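Local coordinates for aerobic respiration control sensor protein ArcB (Escherichia coli, PDB 2A0B), which passes phosphoryl groups to and from the response regulator ArcA, this chain being the histidine-containing phosphotransfer domain of the anaerobic sensor kinase, at residues L12-L17 with K116-K121; K38-Y43 with E106-D111; S49-T52 with G58-E61; K65-A70 with L81-Q86; L75-Q80 with I101-E106. One frame throughout, in Å; residues are numbered along the deposited sequence.

Contact 1: L12-L17 with K116-K121; sequences LDIPML and KAWVAK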
# COMPACT_ATOMS: atom_id res chain seq x y z
N LEU A 12 6.73 5.82 5.00
CA LEU A 12 5.40 6.41 5.48
C LEU A 12 5.29 7.83 5.01
O LEU A 12 6.22 8.55 4.73
CB LEU A 12 5.51 6.50 7.02
CG LEU A 12 5.81 5.17 7.74
CD1 LEU A 12 5.91 5.42 9.25
CD2 LEU A 12 4.80 4.13 7.33
N ASP A 13 4.02 8.35 5.04
CA ASP A 13 3.83 9.76 4.78
C ASP A 13 3.81 10.51 6.12
O ASP A 13 2.70 10.61 6.74
CB ASP A 13 2.51 9.97 4.04
CG ASP A 13 2.29 11.41 3.61
OD1 ASP A 13 2.94 12.35 4.03
OD2 ASP A 13 1.40 11.47 2.71
N ILE A 14 4.94 10.88 6.65
CA ILE A 14 5.07 11.47 7.98
C ILE A 14 4.33 12.79 8.14
O ILE A 14 3.57 12.85 9.13
CB ILE A 14 6.54 11.61 8.44
CG1 ILE A 14 7.17 10.22 8.28
CG2 ILE A 14 6.55 12.06 9.90
CD1 ILE A 14 6.56 9.15 9.14
N PRO A 15 4.38 13.70 7.22
CA PRO A 15 3.61 14.97 7.34
C PRO A 15 2.12 14.64 7.47
O PRO A 15 1.46 15.27 8.34
CB PRO A 15 3.89 15.71 6.06
CG PRO A 15 5.35 15.30 5.79
CD PRO A 15 5.28 13.81 6.04
N MET A 16 1.55 13.77 6.68
CA MET A 16 0.13 13.44 6.73
C MET A 16 -0.18 12.79 8.06
O MET A 16 -1.16 13.09 8.79
CB MET A 16 -0.34 12.57 5.56
CG MET A 16 -1.77 12.03 5.70
SD MET A 16 -1.81 10.48 6.61
CE MET A 16 -3.33 9.72 6.04
N LEU A 17 0.64 11.82 8.52
CA LEU A 17 0.39 11.14 9.77
C LEU A 17 0.47 12.10 10.96
O LEU A 17 -0.33 11.86 11.89
CB LEU A 17 1.41 9.96 9.93
CG LEU A 17 1.03 8.85 8.95
CD1 LEU A 17 2.30 7.93 8.86
CD2 LEU A 17 -0.12 7.96 9.36
N LYS A 116 3.04 0.62 12.52
CA LYS A 116 2.59 0.36 13.92
C LYS A 116 3.61 0.90 14.89
O LYS A 116 3.32 1.54 15.91
CB LYS A 116 2.36 -1.10 14.20
CG LYS A 116 1.07 -1.64 13.64
CD LYS A 116 0.90 -3.12 13.80
CE LYS A 116 -0.44 -3.64 13.33
NZ LYS A 116 -0.49 -5.14 13.39
N ALA A 117 4.92 0.66 14.64
CA ALA A 117 5.94 1.14 15.54
C ALA A 117 6.01 2.64 15.62
O ALA A 117 6.22 3.22 16.67
CB ALA A 117 7.27 0.50 15.08
N TRP A 118 5.82 3.34 14.50
CA TRP A 118 5.89 4.78 14.43
C TRP A 118 4.71 5.36 15.25
O TRP A 118 5.01 6.33 15.97
CB TRP A 118 5.77 5.22 12.94
CG TRP A 118 5.97 6.70 12.83
CD1 TRP A 118 7.13 7.39 12.71
CD2 TRP A 118 4.92 7.70 12.92
NE1 TRP A 118 6.90 8.76 12.71
CE2 TRP A 118 5.53 8.94 12.83
CE3 TRP A 118 3.53 7.59 13.07
CZ2 TRP A 118 4.84 10.16 12.87
CZ3 TRP A 118 2.81 8.80 13.12
CH2 TRP A 118 3.47 10.00 13.00
N VAL A 119 3.57 4.72 15.11
CA VAL A 119 2.41 5.31 15.83
C VAL A 119 2.61 5.11 17.33
O VAL A 119 2.28 6.03 18.13
CB VAL A 119 1.08 4.70 15.42
CG1 VAL A 119 -0.08 5.25 16.28
CG2 VAL A 119 0.67 4.97 13.98
N ALA A 120 3.16 3.96 17.69
CA ALA A 120 3.47 3.68 19.11
C ALA A 120 4.43 4.70 19.68
O ALA A 120 4.22 5.19 20.81
CB ALA A 120 4.05 2.29 19.28
N LYS A 121 5.47 5.11 18.98
CA LYS A 121 6.46 6.07 19.43
C LYS A 121 5.97 7.51 19.41
O LYS A 121 6.33 8.33 20.28
CB LYS A 121 7.71 5.95 18.56
CG LYS A 121 8.81 6.94 18.89
CD LYS A 121 10.20 6.31 18.73
CE LYS A 121 11.14 6.85 19.81
NZ LYS A 121 11.44 5.78 20.81
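Trp118 has its indole swung out opposite its own backbone N (chi1 -174°), which carries the ring across toward Ile14. Ile14 turns CG1 away from its carbonyl carbon (chi1 -53°), and CD1 comes over the indole. In this conformer, one of two modelled, Ile14 CD1 stands 3.9 Å from the centroid of the five-membered ring of Trp118. It lies 24° off the ring normal, a CH-pi contact over one face. Trp118 NE1 is its nearest ring atom, 3.6 Å from Ile14 CD1. The second branch of Ile14, CG2, meets the six-membered ring, 3.9 Å from Trp118 CZ2. Leu12 works at the root of the indole, with CD1 3.7 Å from Trp118 CB. Leu17 meets the far end, its CB 3.7 Å from Trp118 CZ3.

The contact fastens the short helix 14-23 to the C-terminal part of helix 93-122, the long helix of the HPt four-helix bundle. Putting an alanine at Trp118 would probably open a gap facing Leu12, Ile14 and Leu17 and leave the start of helix 14-23 poorly held. Leu12 and Leu17 also touch Leu115, one turn back on the long helix, and Trp118 itself reaches Glu18 and Leu21. Asp13 is the N-cap of helix 14-23. Its OD1 accepts a weak bond from Met16 N at 3.3 Å.

Contact 2: K38-Y43 with E106-D111; sequences KMMPGY and EEWRHD. With ZN (zinc ion), chain B.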
# COMPACT_ATOMS: atom_id res chain seq x y z
N LYS A 38 -6.41 -6.87 7.38
CA LYS A 38 -7.27 -7.98 7.07
C LYS A 38 -7.63 -8.08 5.58
O LYS A 38 -8.00 -9.16 5.17
CB LYS A 38 -8.53 -7.98 7.94
CG LYS A 38 -9.82 -7.39 7.44
CD LYS A 38 -10.98 -7.81 8.37
CE LYS A 38 -11.54 -6.61 9.10
NZ LYS A 38 -12.63 -7.07 10.02
N MET A 39 -7.56 -6.92 4.87
CA MET A 39 -7.99 -6.99 3.48
C MET A 39 -6.82 -7.27 2.50
O MET A 39 -7.08 -7.82 1.44
CB MET A 39 -8.58 -5.65 3.02
CG MET A 39 -9.77 -5.22 3.92
SD MET A 39 -11.12 -6.38 3.98
CE MET A 39 -11.66 -6.46 2.31
N MET A 40 -5.64 -6.91 2.97
CA MET A 40 -4.49 -7.01 2.03
C MET A 40 -4.20 -8.41 1.55
O MET A 40 -3.89 -8.54 0.32
CB MET A 40 -3.26 -6.34 2.62
CG MET A 40 -2.98 -4.90 2.28
SD MET A 40 -2.91 -4.57 0.48
CE MET A 40 -1.13 -4.56 0.15
N PRO A 41 -4.31 -9.45 2.34
CA PRO A 41 -4.07 -10.79 1.81
C PRO A 41 -4.91 -11.08 0.59
O PRO A 41 -4.46 -11.61 -0.48
CB PRO A 41 -4.37 -11.77 2.95
CG PRO A 41 -4.17 -10.93 4.15
CD PRO A 41 -4.59 -9.51 3.79
N GLY A 42 -6.22 -10.76 0.60
CA GLY A 42 -7.10 -10.95 -0.49
C GLY A 42 -6.81 -10.04 -1.66
O GLY A 42 -6.95 -10.48 -2.82
N TYR A 43 -6.41 -8.79 -1.46
CA TYR A 43 -6.09 -7.86 -2.52
C TYR A 43 -4.82 -8.40 -3.28
O TYR A 43 -4.86 -8.32 -4.50
CB TYR A 43 -5.84 -6.43 -2.05
CG TYR A 43 -7.08 -5.71 -1.43
CD1 TYR A 43 -8.31 -6.26 -1.55
CD2 TYR A 43 -6.76 -4.53 -0.76
CE1 TYR A 43 -9.42 -5.55 -0.97
CE2 TYR A 43 -7.85 -3.79 -0.18
CZ TYR A 43 -9.06 -4.40 -0.34
OH TYR A 43 -10.21 -3.71 0.20
N GLU A 106 5.77 -9.36 -1.03
CA GLU A 106 6.82 -9.66 -0.06
C GLU A 106 6.92 -8.64 1.05
O GLU A 106 7.38 -9.02 2.14
CB GLU A 106 8.24 -9.75 -0.73
CG GLU A 106 8.35 -10.99 -1.62
CD GLU A 106 9.72 -11.09 -2.33
OE1 GLU A 106 10.69 -10.48 -1.91
OE2 GLU A 106 9.67 -11.81 -3.34
N GLU A 107 6.60 -7.35 0.87
CA GLU A 107 6.87 -6.36 1.85
C GLU A 107 5.59 -5.77 2.63
O GLU A 107 6.03 -5.10 3.57
CB GLU A 107 7.52 -5.14 1.28
CG GLU A 107 6.55 -4.27 0.45
CD GLU A 107 7.28 -3.06 0.02
OE1 GLU A 107 7.78 -2.19 0.74
OE2 GLU A 107 7.46 -3.00 -1.23
N TRP A 108 4.45 -6.11 2.15
CA TRP A 108 3.42 -5.21 2.84
C TRP A 108 3.28 -5.47 4.35
O TRP A 108 3.07 -4.41 4.99
CB TRP A 108 2.10 -5.41 2.12
CG TRP A 108 1.40 -6.68 2.29
CD1 TRP A 108 1.45 -7.82 1.53
CD2 TRP A 108 0.52 -7.06 3.38
NE1 TRP A 108 0.67 -8.82 1.98
CE2 TRP A 108 0.08 -8.33 3.18
CE3 TRP A 108 0.10 -6.25 4.49
CZ2 TRP A 108 -0.80 -9.01 4.03
CZ3 TRP A 108 -0.77 -6.94 5.34
CH2 TRP A 108 -1.20 -8.24 5.12
N ARG A 109 3.48 -6.72 4.76
CA ARG A 109 3.37 -6.90 6.24
C ARG A 109 4.41 -6.12 6.94
O ARG A 109 4.28 -5.52 8.05
CB ARG A 109 3.28 -8.38 6.54
CG ARG A 109 2.16 -9.19 5.92
CD ARG A 109 2.11 -10.64 6.38
NE ARG A 109 0.96 -11.41 5.91
CZ ARG A 109 0.87 -12.04 4.75
NH1 ARG A 109 1.86 -11.96 3.86
NH2 ARG A 109 -0.24 -12.71 4.44
N HIS A 110 5.69 -6.04 6.43
CA HIS A 110 6.73 -5.25 7.01
C HIS A 110 6.45 -3.77 7.11
O HIS A 110 6.72 -3.06 8.05
CB HIS A 110 8.09 -5.53 6.26
CG HIS A 110 9.17 -4.58 6.57
ND1 HIS A 110 9.93 -4.67 7.72
CD2 HIS A 110 9.72 -3.49 5.95
CE1 HIS A 110 10.82 -3.71 7.79
NE2 HIS A 110 10.73 -2.97 6.72
N ASP A 111 5.86 -3.21 5.99
CA ASP A 111 5.50 -1.81 5.97
C ASP A 111 4.37 -1.59 7.08
O ASP A 111 4.60 -0.54 7.70
CB ASP A 111 4.87 -1.47 4.62
CG ASP A 111 5.82 -1.23 3.46
OD1 ASP A 111 6.73 -2.12 3.36
OD2 ASP A 111 5.85 -0.28 2.68
ZN ZN B . 8.98 -1.85 -1.95
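Helix segments 38-43 and 106-111 run antiparallel, with 172° between their N-to-C directions. Their axes come no closer than 11.0 Å. The nearest CA atoms, those of Met40 and Trp108, are 8.2 Å apart, so large side chains must bridge the distance. Pro41 has no N-H to bond to the turn before, and its helix is kinked there.

Trp108 does most of the bridging. Its CG sits between the backbone N and the carbonyl carbon (chi1 71°), and the indole reaches toward helix 26-52. Met40 CB lies almost straight above the six-membered ring of Trp108, 3.6 Å from its centroid and 5° off the normal, a CH-pi contact. Met40 then bends at chi2 and chi3 and slides along the indole toward its root, where CE is 3.9 Å from Trp108 CG. Its SD stands above the face of the five-membered ring at a distance, 5.3 Å from the centroid, a Met-aromatic contact. Pro41 crosses the indole at about a right angle, with CD 3.8 Å from Trp108 CZ2. The opposite face of Trp108 takes CG of Arg109, whose guanidinium, in the conformer described, one of two, lays one face on Trp108 CZ2.

Glu107 turns elsewhere and binds zinc through OE2 at 2.0 Å, together with His77 and Glu103. Its OE1 lies 2.8 Å from Asp111 OD1, both acceptors. The metal's charge may ease that approach. Between these two long helices of the HPt four-helix bundle, CH-pi, sulfur-aromatic and apolar packing on Trp108 carries the contact, with no polar bond linking the segments.

Contact 3: S49-T52 with G58-E61; sequences SNLT and GIVE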
# COMPACT_ATOMS: atom_id res chain seq x y z
N SER A 49 -3.74 -13.47 -9.21
CA SER A 49 -4.54 -14.30 -10.12
C SER A 49 -4.75 -13.55 -11.43
O SER A 49 -4.61 -14.12 -12.53
CB SER A 49 -5.77 -14.85 -9.43
OG SER A 49 -6.73 -13.84 -9.23
N ASN A 50 -4.90 -12.22 -11.37
CA ASN A 50 -5.02 -11.43 -12.59
C ASN A 50 -3.72 -11.43 -13.40
O ASN A 50 -3.71 -11.46 -14.64
CB ASN A 50 -5.47 -10.00 -12.23
CG ASN A 50 -6.97 -9.93 -12.01
OD1 ASN A 50 -7.48 -9.45 -11.00
ND2 ASN A 50 -7.73 -10.35 -13.03
N LEU A 51 -2.59 -11.43 -12.70
CA LEU A 51 -1.28 -11.44 -13.37
C LEU A 51 -1.20 -12.78 -14.14
O LEU A 51 -0.88 -12.72 -15.34
CB LEU A 51 -0.14 -11.30 -12.39
CG LEU A 51 1.27 -11.28 -12.98
CD1 LEU A 51 1.43 -10.12 -13.98
CD2 LEU A 51 2.32 -11.26 -11.89
N THR A 52 -1.59 -13.86 -13.50
CA THR A 52 -1.53 -15.17 -14.18
C THR A 52 -2.43 -15.26 -15.40
O THR A 52 -2.07 -15.78 -16.47
CB THR A 52 -1.94 -16.30 -13.23
OG1 THR A 52 -0.95 -16.36 -12.20
CG2 THR A 52 -2.02 -17.65 -13.95
N GLY A 58 -8.02 -6.14 -14.88
CA GLY A 58 -8.10 -6.70 -13.52
C GLY A 58 -6.93 -6.24 -12.69
O GLY A 58 -7.02 -5.84 -11.53
N ILE A 59 -5.69 -6.28 -13.26
CA ILE A 59 -4.53 -5.81 -12.57
C ILE A 59 -4.59 -4.32 -12.28
O ILE A 59 -4.29 -3.91 -11.15
CB ILE A 59 -3.21 -6.05 -13.39
CG1 ILE A 59 -3.03 -7.56 -13.60
CG2 ILE A 59 -2.02 -5.37 -12.75
CD1 ILE A 59 -1.91 -7.77 -14.66
N VAL A 60 -4.99 -3.49 -13.22
CA VAL A 60 -5.03 -2.05 -13.03
C VAL A 60 -6.14 -1.74 -11.98
O VAL A 60 -5.88 -0.83 -11.20
CB VAL A 60 -5.35 -1.38 -14.39
CG1 VAL A 60 -5.70 0.10 -14.24
CG2 VAL A 60 -4.11 -1.53 -15.30
N GLU A 61 -7.25 -2.42 -12.05
CA GLU A 61 -8.34 -2.12 -11.09
C GLU A 61 -7.95 -2.44 -9.65
O GLU A 61 -8.14 -1.64 -8.73
CB GLU A 61 -9.60 -2.91 -11.49
CG GLU A 61 -10.58 -2.04 -12.26
CD GLU A 61 -11.47 -2.80 -13.21
OE1 GLU A 61 -11.66 -4.02 -13.01
OE2 GLU A 61 -12.00 -2.19 -14.17
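Asn50 packs directly onto Gly58 and Ile59, and this is the tight part of the contact. The CA atoms of Asn50 and Ile59 are only 5.6 Å apart. The amide of Asn50 lies broadside to the Gly58 backbone: ND2 is 3.7 Å from Gly58 CA, and OD1 is 3.7 Å from Gly58 C. A side chain at Gly58 would not fit, because a CB there would fall 2.2 Å from Asn50 ND2. Closer in, Asn50 CB meets Ile59 CG1 at 3.7 Å.

The two segments are the arms of a helical hairpin in the HPt bundle, where helix 26-52 turns into helix 56-72. Asp55, in the turn, touches Asn50 and accepts a hydrogen bond from Gly58 N. If Asn50 were an alanine, losing the amide would probably open a gap over the Gly58 backbone and leave the two helix ends less firmly set.

The packing is looser beyond this. CD1 of Leu51 is 4.1 Å from CD1 of Ile59, which also approaches Leu51 CA. From here both side chains continue to helix 93-122, Leu51 to Ile101 and Ile59 to Trp93 and Val97. Ser49, Thr52 and Glu61 lie on the solvent side. There Glu61 pairs with Lys57 in a salt bridge.

Contact 4: K65-A70 with L81-Q86; sequences KIKGAA and LGQQIQ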
# COMPACT_ATOMS: atom_id res chain seq x y z
N LYS A 65 -7.29 0.04 -6.33
CA LYS A 65 -7.91 -0.20 -5.01
C LYS A 65 -6.87 -0.17 -3.90
O LYS A 65 -7.00 0.50 -2.87
CB LYS A 65 -8.66 -1.50 -5.06
CG LYS A 65 -9.68 -1.82 -3.96
CD LYS A 65 -10.17 -3.26 -4.09
CE LYS A 65 -10.87 -3.48 -5.42
NZ LYS A 65 -11.28 -4.89 -5.64
N ILE A 66 -5.72 -0.87 -4.16
CA ILE A 66 -4.69 -0.81 -3.11
C ILE A 66 -4.11 0.52 -2.95
O ILE A 66 -3.72 0.94 -1.82
CB ILE A 66 -3.59 -1.89 -3.54
CG1 ILE A 66 -4.16 -3.27 -3.39
CG2 ILE A 66 -2.37 -1.71 -2.66
CD1 ILE A 66 -3.35 -4.34 -4.18
N LYS A 67 -3.84 1.37 -3.97
CA LYS A 67 -3.31 2.67 -3.95
C LYS A 67 -4.19 3.54 -2.93
O LYS A 67 -3.59 4.20 -2.13
CB LYS A 67 -3.32 3.32 -5.33
CG LYS A 67 -2.80 4.74 -5.30
CD LYS A 67 -3.03 5.51 -6.58
CE LYS A 67 -2.56 6.97 -6.45
NZ LYS A 67 -3.05 7.67 -7.70
N GLY A 68 -5.47 3.39 -3.23
CA GLY A 68 -6.35 4.23 -2.33
C GLY A 68 -6.30 3.76 -0.88
O GLY A 68 -6.25 4.62 0.05
N ALA A 69 -6.40 2.47 -0.68
CA ALA A 69 -6.38 1.83 0.65
C ALA A 69 -5.14 2.20 1.39
O ALA A 69 -5.09 2.70 2.52
CB ALA A 69 -6.61 0.34 0.60
N ALA A 70 -3.94 1.97 0.73
CA ALA A 70 -2.73 2.36 1.41
C ALA A 70 -2.51 3.80 1.70
O ALA A 70 -1.98 4.23 2.72
CB ALA A 70 -1.54 1.85 0.48
N LEU A 81 3.70 2.04 -5.14
CA LEU A 81 3.65 0.79 -5.94
C LEU A 81 2.35 0.55 -6.65
O LEU A 81 2.10 0.07 -7.73
CB LEU A 81 3.92 -0.47 -5.06
CG LEU A 81 5.38 -0.72 -4.73
CD1 LEU A 81 5.41 -1.92 -3.81
CD2 LEU A 81 6.08 -0.96 -6.06
N GLY A 82 1.22 0.91 -5.90
CA GLY A 82 -0.10 0.71 -6.50
C GLY A 82 -0.26 1.77 -7.62
O GLY A 82 -0.90 1.32 -8.58
N GLN A 83 0.29 2.92 -7.50
CA GLN A 83 0.23 3.90 -8.60
C GLN A 83 0.93 3.33 -9.85
O GLN A 83 0.35 3.37 -10.94
CB GLN A 83 0.84 5.21 -8.16
CG GLN A 83 1.06 6.19 -9.30
CD GLN A 83 -0.24 6.70 -9.86
OE1 GLN A 83 -1.31 6.53 -9.28
NE2 GLN A 83 -0.20 7.35 -11.04
N GLN A 84 2.13 2.74 -9.61
CA GLN A 84 2.80 2.16 -10.80
C GLN A 84 2.02 1.03 -11.38
O GLN A 84 1.83 0.95 -12.63
CB GLN A 84 4.20 1.64 -10.36
CG GLN A 84 5.14 2.76 -10.01
CD GLN A 84 6.34 2.33 -9.17
OE1 GLN A 84 7.06 3.19 -8.67
NE2 GLN A 84 6.57 1.07 -8.87
N ILE A 85 1.44 0.08 -10.64
CA ILE A 85 0.65 -1.02 -11.07
C ILE A 85 -0.58 -0.59 -11.88
O ILE A 85 -0.97 -1.18 -12.87
CB ILE A 85 0.23 -1.95 -9.90
CG1 ILE A 85 1.55 -2.61 -9.38
CG2 ILE A 85 -0.73 -3.02 -10.30
CD1 ILE A 85 1.44 -3.29 -8.02
N GLN A 86 -1.18 0.56 -11.44
CA GLN A 86 -2.35 0.98 -12.23
C GLN A 86 -1.96 1.88 -13.35
O GLN A 86 -2.89 2.50 -13.96
CB GLN A 86 -3.38 1.67 -11.26
CG GLN A 86 -2.94 3.00 -10.79
CD GLN A 86 -4.00 4.03 -10.35
OE1 GLN A 86 -4.98 3.63 -9.76
NE2 GLN A 86 -3.77 5.29 -10.62
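Lys67 and Gly82 bring the backbones of helices 56-72 and 76-85 very close, with their CA atoms 4.5 Å apart. The glycine permits this: a CB at Gly82 would lie 3.1 Å from Lys67 N, which is tight. Lys67 CB packs on Gly82 C at 4.1 Å.

From there Lys67 leaves with CG opposite its backbone N (chi1 178°), and the rest of its chain is extended. Gln83 bends at chi2 and points the same way, so the two side chains lie side by side. Lys67 NZ donates to Gln83 OE1 over 2.6 Å. The donor comes in 36° out of the carbonyl plane, with a C=O to donor angle of 144°, so it is not on a lone pair. The same oxygen also lies 3.1 Å from Lys67 CE.

Helix 56-72 carries the HxxKG signature of HPt domains, here His64 to Gly68. His64 is the phosphorylation site, and Lys67 follows about one turn later. Beside them lies Gln86, the first residue beyond helix 76-85. Its OE1 accepts a hydrogen bond from His64 ND1, which would tend to fix the turn of the imidazole. Gln86 crosses Lys67 at about a right angle, and its NE2 comes to 3.8 Å from Lys67 NZ. The Gln86 backbone N is held by Gly82 O at 3.0 Å in the last turn of the helix. The side chain of Lys67 also touches Gln79.

Contact 5: L75-Q80 with I101-E106; sequences LRHLQQ and IEEMKE. With ZN (zinc ion), chain B.
His77 and Glu103 are joined by a zinc ion, which links two helices of the HPt four-helix bundle. Helix 76-85 supplies His77, and helix 93-122 supplies Glu103. The metal lies 2.1 Å from His77 NE2 and 2.1 Å from Glu103 OE2. Glu107, one turn after Glu103, adds a further oxygen. His77 NE2 is 3.3 Å from Glu103 OE2, but this is not a hydrogen bond, since both atoms bind the metal. The carboxylate oxygen sits at the edge of the imidazole, near its plane, and the planes of the two groups are 31° apart. Glu103 reaches the metal with an extended side chain, its CG opposite the backbone N (chi1 -177°). The two side chains cross at about a right angle. His77 also touches Asp111, further along the long helix.

Beside the metal site, at Leu78 and Met104, the contact becomes apolar. Their CA atoms are the nearest across the segments, at 7.0 Å, and both side chains are buried. Met104 meets Met40 and Ile66, while Leu78 meets Trp108 and Ala70, so this layer draws on all four helices of the bundle. His64, the phosphorylation site, is not part of the metal site; the side chain of Met104 is about 10 Å from that of His64. Met104 bends at chi2 and chi3, and in the conformer described, one of two, its SD lies 3.9 Å from Leu78 CD2.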
# COMPACT_ATOMS: atom_id res chain seq x y z
N LEU A 75 0.53 4.81 4.08
CA LEU A 75 1.66 3.84 3.58
C LEU A 75 2.10 4.40 2.20
O LEU A 75 1.59 3.79 1.25
CB LEU A 75 1.10 2.44 3.60
CG LEU A 75 0.80 1.86 5.03
CD1 LEU A 75 -0.05 0.63 4.99
CD2 LEU A 75 2.13 1.63 5.73
N ARG A 76 2.95 5.38 2.22
CA ARG A 76 3.35 6.12 1.02
C ARG A 76 4.06 5.20 -0.02
O ARG A 76 3.71 5.27 -1.17
CB ARG A 76 4.29 7.22 1.47
CG ARG A 76 4.85 8.19 0.44
CD ARG A 76 6.26 8.56 0.85
NE ARG A 76 6.53 9.62 1.78
CZ ARG A 76 6.32 10.94 1.78
NH1 ARG A 76 5.70 11.60 0.81
NH2 ARG A 76 6.71 11.69 2.81
N HIS A 77 4.91 4.28 0.50
CA HIS A 77 5.58 3.45 -0.56
C HIS A 77 4.69 2.44 -1.16
O HIS A 77 4.72 2.13 -2.40
CB HIS A 77 6.77 2.79 0.17
CG HIS A 77 7.48 1.77 -0.73
ND1 HIS A 77 8.07 2.21 -1.90
CD2 HIS A 77 7.57 0.46 -0.62
CE1 HIS A 77 8.59 1.12 -2.50
NE2 HIS A 77 8.27 0.10 -1.76
N LEU A 78 3.73 1.83 -0.46
CA LEU A 78 2.76 0.93 -0.97
C LEU A 78 1.81 1.69 -1.93
O LEU A 78 1.38 1.17 -2.93
CB LEU A 78 1.91 0.14 0.03
CG LEU A 78 2.71 -0.74 1.02
CD1 LEU A 78 1.79 -1.55 1.92
CD2 LEU A 78 3.50 -1.78 0.17
N GLN A 79 1.54 2.95 -1.54
CA GLN A 79 0.70 3.76 -2.46
C GLN A 79 1.38 4.02 -3.82
O GLN A 79 0.71 3.84 -4.84
CB GLN A 79 0.43 5.11 -1.76
CG GLN A 79 -0.59 5.95 -2.54
CD GLN A 79 -0.69 7.34 -1.95
OE1 GLN A 79 -1.74 7.97 -2.12
NE2 GLN A 79 0.29 7.86 -1.28
N GLN A 80 2.68 4.24 -3.74
CA GLN A 80 3.45 4.48 -4.98
C GLN A 80 3.56 3.20 -5.80
O GLN A 80 3.38 3.24 -7.05
CB GLN A 80 4.81 5.06 -4.68
CG GLN A 80 5.61 5.39 -5.94
CD GLN A 80 4.88 6.24 -6.96
OE1 GLN A 80 4.04 7.10 -6.60
NE2 GLN A 80 5.15 6.02 -8.26
N ILE A 101 4.27 -6.38 -8.34
CA ILE A 101 3.32 -7.23 -7.65
C ILE A 101 4.07 -8.03 -6.61
O ILE A 101 3.73 -8.19 -5.46
CB ILE A 101 2.43 -8.04 -8.57
CG1 ILE A 101 1.52 -7.04 -9.37
CG2 ILE A 101 1.73 -9.15 -7.82
CD1 ILE A 101 0.73 -7.79 -10.44
N GLU A 102 5.16 -8.77 -7.07
CA GLU A 102 5.92 -9.54 -6.09
C GLU A 102 6.53 -8.70 -5.00
O GLU A 102 6.59 -9.15 -3.84
CB GLU A 102 7.08 -10.21 -6.91
CG GLU A 102 7.90 -11.11 -6.00
CD GLU A 102 7.22 -12.31 -5.40
OE1 GLU A 102 6.18 -12.86 -5.85
OE2 GLU A 102 7.77 -12.73 -4.36
N GLU A 103 7.06 -7.52 -5.24
CA GLU A 103 7.61 -6.59 -4.30
C GLU A 103 6.52 -6.25 -3.23
O GLU A 103 6.78 -6.36 -2.04
CB GLU A 103 8.04 -5.33 -4.98
CG GLU A 103 8.69 -4.38 -4.02
CD GLU A 103 9.06 -3.10 -4.68
OE1 GLU A 103 9.24 -2.98 -5.95
OE2 GLU A 103 9.26 -2.06 -3.99
N MET A 104 5.36 -5.93 -3.80
CA MET A 104 4.22 -5.67 -2.84
C MET A 104 3.92 -6.86 -1.97
O MET A 104 3.75 -6.72 -0.74
CB MET A 104 2.94 -5.39 -3.67
CG MET A 104 1.75 -5.24 -2.70
SD MET A 104 1.31 -3.48 -2.55
CE MET A 104 0.71 -3.30 -4.24
N LYS A 105 3.82 -8.08 -2.51
CA LYS A 105 3.48 -9.29 -1.82
C LYS A 105 4.49 -9.52 -0.69
O LYS A 105 4.15 -9.91 0.45
CB LYS A 105 3.47 -10.46 -2.80
CG LYS A 105 3.31 -11.82 -2.11
CD LYS A 105 3.32 -12.90 -3.19
CE LYS A 105 2.57 -14.14 -2.73
NZ LYS A 105 2.85 -15.31 -3.63
N GLU A 106 5.77 -9.36 -1.03
CA GLU A 106 6.82 -9.66 -0.06
C GLU A 106 6.92 -8.64 1.05
O GLU A 106 7.38 -9.02 2.14
CB GLU A 106 8.24 -9.75 -0.73
CG GLU A 106 8.35 -10.99 -1.62
CD GLU A 106 9.72 -11.09 -2.33
OE1 GLU A 106 10.69 -10.48 -1.91
OE2 GLU A 106 9.67 -11.81 -3.34
ZN ZN B . 8.98 -1.85 -1.95

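Overall arrangement
From the N terminus, contact 1 opens first and closes last. It ties helix 14-23 to the end of helix 93-122, and its loop encloses all the others. Contact 2 lies within that loop and pairs helix 26-52 with helix 93-122. Contacts 3, 4 and 5 fall inside contact 2. Contact 3 closes a short loop between helices 26-52 and 56-72 before contact 4 opens. Contacts 4 and 5 cross, since 75-80 comes before 81-86 closes contact 4. They tie helix 76-85 to helices 56-72 and 93-122. The zinc ion touches contacts 2 and 5. Contacts 1 and 3 lie on opposite sides of the chain's centre.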